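Local coordinates for protein folylpolyglutamate synthase/dihydrofolate synthase (Thermotoga maritima, PDB 1O5Z) that probably adds L-glutamate to dihydropteroate and to tetrahydrofolylpolyglutamates at the cost of ATP, as a magnesium-dependent ligase of folate biosynthesis, at residues V242-F252 with D262-I273. Numbering follows the deposited sequence.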
loop_
_atom_site.group_PDB
_atom_site.type_symbol
_atom_site.label_atom_id
_atom_site.label_comp_id
_atom_site.label_asym_id
_atom_site.label_seq_id
_atom_site.Cartn_x
_atom_site.Cartn_y
_atom_site.Cartn_z
ATOM N N VAL A 242 0.364 20.340 11.021
ATOM C CA VAL A 242 1.668 20.262 10.401
ATOM C C VAL A 242 2.519 21.349 11.035
ATOM O O VAL A 242 2.164 22.508 10.980
ATOM C CB VAL A 242 1.570 20.503 8.877
ATOM C CG1 VAL A 242 2.963 20.621 8.241
ATOM C CG2 VAL A 242 0.755 19.413 8.213
ATOM N N LYS A 243 3.626 20.969 11.660
ATOM C CA LYS A 243 4.564 21.944 12.232
ATOM C C LYS A 243 5.601 22.306 11.181
ATOM O O LYS A 243 5.985 23.458 11.097
ATOM C CB LYS A 243 5.258 21.400 13.493
ATOM C CG LYS A 243 4.340 21.177 14.709
ATOM C CD LYS A 243 3.748 22.484 15.282
ATOM C CE LYS A 243 2.275 22.646 14.829
ATOM N NZ LYS A 243 1.635 23.975 15.185
ATOM N N SER A 244 6.064 21.321 10.398
ATOM C CA SER A 244 6.944 21.580 9.257
ATOM C C SER A 244 7.227 20.344 8.421
ATOM O O SER A 244 7.447 19.268 8.928
ATOM C CB SER A 244 8.283 22.188 9.682
ATOM O OG SER A 244 9.013 21.299 10.493
ATOM N N LEU A 245 7.225 20.546 7.115
ATOM C CA LEU A 245 7.553 19.536 6.155
ATOM C C LEU A 245 9.012 19.712 5.777
ATOM O O LEU A 245 9.445 20.789 5.444
ATOM C CB LEU A 245 6.688 19.734 4.933
ATOM C CG LEU A 245 5.184 19.693 5.175
ATOM C CD1 LEU A 245 4.525 19.847 3.833
ATOM C CD2 LEU A 245 4.720 18.384 5.808
ATOM N N LYS A 246 9.773 18.642 5.839
ATOM C CA LYS A 246 11.180 18.685 5.551
ATOM C C LYS A 246 11.500 17.269 5.215
ATOM O O LYS A 246 11.088 16.387 5.941
ATOM C CB LYS A 246 11.935 19.084 6.809
ATOM C CG LYS A 246 13.247 19.826 6.552
ATOM C CD LYS A 246 14.486 19.012 6.938
ATOM C CE LYS A 246 15.129 19.555 8.202
ATOM N NZ LYS A 246 16.136 18.579 8.697
ATOM N N LEU A 247 12.217 17.057 4.124
ATOM C CA LEU A 247 12.512 15.712 3.660
ATOM C C LEU A 247 12.960 14.828 4.813
ATOM O O LEU A 247 13.860 15.212 5.550
ATOM C CB LEU A 247 13.622 15.728 2.606
ATOM C CG LEU A 247 13.334 15.656 1.104
ATOM C CD1 LEU A 247 14.572 15.089 0.441
ATOM C CD2 LEU A 247 12.136 14.807 0.710
ATOM N N HIS A 248 12.319 13.672 4.959
ATOM C CA HIS A 248 12.599 12.671 6.030
ATOM C C HIS A 248 12.432 13.166 7.475
ATOM O O HIS A 248 12.873 12.526 8.413
ATOM C CB HIS A 248 14.006 12.052 5.894
ATOM C CG HIS A 248 14.489 11.940 4.483
ATOM N ND1 HIS A 248 13.922 11.074 3.568
ATOM C CD2 HIS A 248 15.486 12.589 3.830
ATOM C CE1 HIS A 248 14.541 11.205 2.408
ATOM N NE2 HIS A 248 15.495 12.115 2.541
ATOM N N GLU A 249 11.797 14.302 7.661
ATOM C CA GLU A 249 11.743 14.894 8.974
ATOM C C GLU A 249 10.542 15.811 9.024
ATOM O O GLU A 249 10.673 16.993 9.219
ATOM C CB GLU A 249 13.047 15.614 9.257
ATOM C CG GLU A 249 13.197 16.131 10.684
ATOM C CD GLU A 249 14.617 16.628 10.984
ATOM O OE1 GLU A 249 14.784 17.695 11.648
ATOM O OE2 GLU A 249 15.582 15.950 10.535
ATOM N N ASN A 250 9.363 15.218 8.846
ATOM C CA ASN A 250 8.115 15.953 8.743
ATOM C C ASN A 250 7.414 15.966 10.075
ATOM O O ASN A 250 7.014 14.950 10.599
ATOM C CB ASN A 250 7.220 15.343 7.676
ATOM C CG ASN A 250 7.890 15.326 6.310
ATOM O OD1 ASN A 250 7.949 16.367 5.633
ATOM N ND2 ASN A 250 8.451 14.168 5.928
ATOM N N ARG A 251 7.246 17.162 10.593
ATOM C CA ARG A 251 6.978 17.360 11.985
ATOM C C ARG A 251 5.532 17.855 12.165
ATOM O O ARG A 251 5.066 18.734 11.441
ATOM C CB ARG A 251 8.052 18.302 12.511
ATOM C CG ARG A 251 8.143 18.500 13.987
ATOM C CD ARG A 251 9.447 19.241 14.402
ATOM N NE ARG A 251 10.677 18.707 13.766
ATOM C CZ ARG A 251 11.465 17.711 14.242
ATOM N NH1 ARG A 251 11.213 17.069 15.391
ATOM N NH2 ARG A 251 12.531 17.352 13.536
ATOM N N PHE A 252 4.815 17.239 13.104
ATOM C CA PHE A 252 3.414 17.566 13.384
ATOM C C PHE A 252 2.991 17.296 14.839
ATOM O O PHE A 252 3.646 16.539 15.554
ATOM C CB PHE A 252 2.500 16.825 12.404
ATOM C CG PHE A 252 2.501 15.350 12.576
ATOM C CD1 PHE A 252 3.618 14.587 12.208
ATOM C CD2 PHE A 252 1.385 14.703 13.132
ATOM C CE1 PHE A 252 3.617 13.155 12.374
ATOM C CE2 PHE A 252 1.360 13.297 13.321
ATOM C CZ PHE A 252 2.485 12.523 12.932
ATOM N N ASP A 262 5.212 17.740 18.004
ATOM C CA ASP A 262 6.431 17.459 17.227
ATOM C C ASP A 262 6.754 15.974 17.014
ATOM O O ASP A 262 7.882 15.531 17.212
ATOM C CB ASP A 262 7.622 18.231 17.783
ATOM C CG ASP A 262 7.406 19.722 17.680
ATOM O OD1 ASP A 262 7.733 20.438 18.656
ATOM O OD2 ASP A 262 6.870 20.270 16.671
ATOM N N LEU A 263 5.734 15.240 16.593
ATOM C CA LEU A 263 5.920 13.935 16.025
ATOM C C LEU A 263 6.590 14.078 14.669
ATOM O O LEU A 263 6.412 15.060 13.986
ATOM C CB LEU A 263 4.586 13.234 15.855
ATOM C CG LEU A 263 3.747 13.004 17.114
ATOM C CD1 LEU A 263 2.383 12.548 16.686
ATOM C CD2 LEU A 263 4.363 11.946 17.994
ATOM N N VAL A 264 7.339 13.066 14.283
ATOM C CA VAL A 264 8.116 13.093 13.073
ATOM C C VAL A 264 7.783 11.885 12.201
ATOM O O VAL A 264 7.798 10.724 12.659
ATOM C CB VAL A 264 9.614 13.144 13.414
ATOM C CG1 VAL A 264 10.481 13.113 12.142
ATOM C CG2 VAL A 264 9.921 14.414 14.232
ATOM N N LEU A 265 7.439 12.181 10.952
ATOM C CA LEU A 265 7.346 11.183 9.925
ATOM C C LEU A 265 8.523 11.246 9.001
ATOM O O LEU A 265 8.920 12.303 8.519
ATOM C CB LEU A 265 6.154 11.425 9.050
ATOM C CG LEU A 265 4.791 10.869 9.332
ATOM C CD1 LEU A 265 4.020 11.235 8.104
ATOM C CD2 LEU A 265 4.779 9.371 9.531
ATOM N N THR A 266 9.029 10.086 8.680
ATOM C CA THR A 266 10.073 9.986 7.711
ATOM C C THR A 266 9.463 10.085 6.330
ATOM O O THR A 266 9.980 10.800 5.465
ATOM C CB THR A 266 10.792 8.690 7.955
ATOM O OG1 THR A 266 11.383 8.789 9.249
ATOM C CG2 THR A 266 11.994 8.519 7.038
ATOM N N MET A 267 8.333 9.407 6.158
ATOM C CA MET A 267 7.557 9.475 4.922
ATOM C C MET A 267 7.222 10.909 4.587
ATOM O O MET A 267 6.834 11.704 5.472
ATOM C CB MET A 267 6.245 8.743 5.073
ATOM C CG MET A 267 6.345 7.259 5.105
ATOM S SD MET A 267 4.682 6.614 5.395
ATOM C CE MET A 267 4.096 6.831 3.743
ATOM N N ASN A 268 7.379 11.250 3.314
ATOM C CA ASN A 268 7.202 12.624 2.858
ATOM C C ASN A 268 5.880 12.778 2.204
ATOM O O ASN A 268 5.314 11.811 1.740
ATOM C CB ASN A 268 8.294 12.979 1.918
ATOM C CG ASN A 268 9.621 12.945 2.589
ATOM O OD1 ASN A 268 9.947 13.830 3.430
ATOM N ND2 ASN A 268 10.405 11.910 2.266
ATOM N N GLY A 269 5.359 13.990 2.228
ATOM C CA GLY A 269 4.029 14.256 1.728
ATOM C C GLY A 269 3.105 14.606 2.880
ATOM O O GLY A 269 3.093 13.905 3.916
ATOM N N PRO A 270 2.331 15.689 2.723
ATOM C CA PRO A 270 1.414 16.155 3.804
ATOM C C PRO A 270 0.156 15.262 4.031
ATOM O O PRO A 270 -0.358 15.203 5.154
ATOM C CB PRO A 270 1.051 17.578 3.374
ATOM C CG PRO A 270 1.934 17.864 2.151
ATOM C CD PRO A 270 2.263 16.548 1.522
ATOM N N HIS A 271 -0.294 14.540 2.999
ATOM C CA HIS A 271 -1.297 13.467 3.194
ATOM C C HIS A 271 -0.832 12.419 4.171
ATOM O O HIS A 271 -1.661 11.785 4.787
ATOM C CB HIS A 271 -1.680 12.737 1.900
ATOM C CG HIS A 271 -2.665 13.488 1.072
ATOM N ND1 HIS A 271 -3.874 13.922 1.574
ATOM C CD2 HIS A 271 -2.612 13.924 -0.212
ATOM C CE1 HIS A 271 -4.528 14.593 0.637
ATOM N NE2 HIS A 271 -3.787 14.601 -0.460
ATOM N N GLN A 272 0.482 12.197 4.271
ATOM C CA GLN A 272 0.975 11.172 5.167
ATOM C C GLN A 272 0.841 11.611 6.613
ATOM O O GLN A 272 0.728 10.763 7.519
ATOM C CB GLN A 272 2.411 10.761 4.851
ATOM C CG GLN A 272 2.612 10.178 3.473
ATOM C CD GLN A 272 1.688 9.002 3.140
ATOM O OE1 GLN A 272 1.384 8.803 1.973
ATOM N NE2 GLN A 272 1.231 8.256 4.130
ATOM N N ILE A 273 0.827 12.925 6.850
ATOM C CA ILE A 273 0.671 13.399 8.208
ATOM C C ILE A 273 -0.773 13.114 8.645
ATOM O O ILE A 273 -1.053 12.686 9.794
ATOM C CB ILE A 273 1.128 14.854 8.337
ATOM C CG1 ILE A 273 2.649 14.883 8.401
ATOM C CG2 ILE A 273 0.578 15.509 9.610
ATOM C CD1 ILE A 273 3.230 16.224 8.075
HETATM O O HOH W 1 12.352 10.926 10.299
#
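Asn250 and Asn268 both hold CG beside the backbone N (chi1 -59° and -63°), which brings their amides together nearly at right angles. Asn250 ND2 donates to Asn268 OD1 at 2.9 Å in an almost straight bond. The donor sits above the Asn268 carbonyl plane. A lone pair of the same OD1, in that plane, takes His248 N at 2.8 Å. Asn250 ND2 also reaches Leu265 O at 3.2 Å. Asn250 OD1 faces the other way and accepts from Lys246 N and from Tyr339 OH of helix 326-339. One buried amide ties the type II turn from Lys246 to Glu249 to the chain beyond strand 259-265. A leucine at Asn250 would probably leave Asn268 OD1 with one donor fewer and take from Lys246 N and Tyr339 OH the acceptor they share.

Antiparallel pairing runs from Asn250 with Leu265, which exchange two backbone N-to-O bonds, through Arg251 with Val264 to Phe252 with Leu263. Phe252 N bonds Leu263 O at 2.8 Å. A G1 beta bulge sets Asp262 and Leu263 together across from Phe252. With CG between N and the carbonyl carbon (chi1 67°), the Phe252 ring lies under Leu263 CB, a CH-pi contact 3.8 Å from the centroid. Ile273 CG2 meets Phe252 CG obliquely at 3.5 Å. Ile273 CD1 packs tightly on Leu245 CD2. On the opposite face, Val264 CG2 lies over the Arg251 guanidinium, while Glu249 pairs with Arg251 NH2 and with Lys246 NZ.

The contact belongs to a three-stranded antiparallel sheet of the Mur ligase middle domain, with helix 271-286 packed against its Phe252 face.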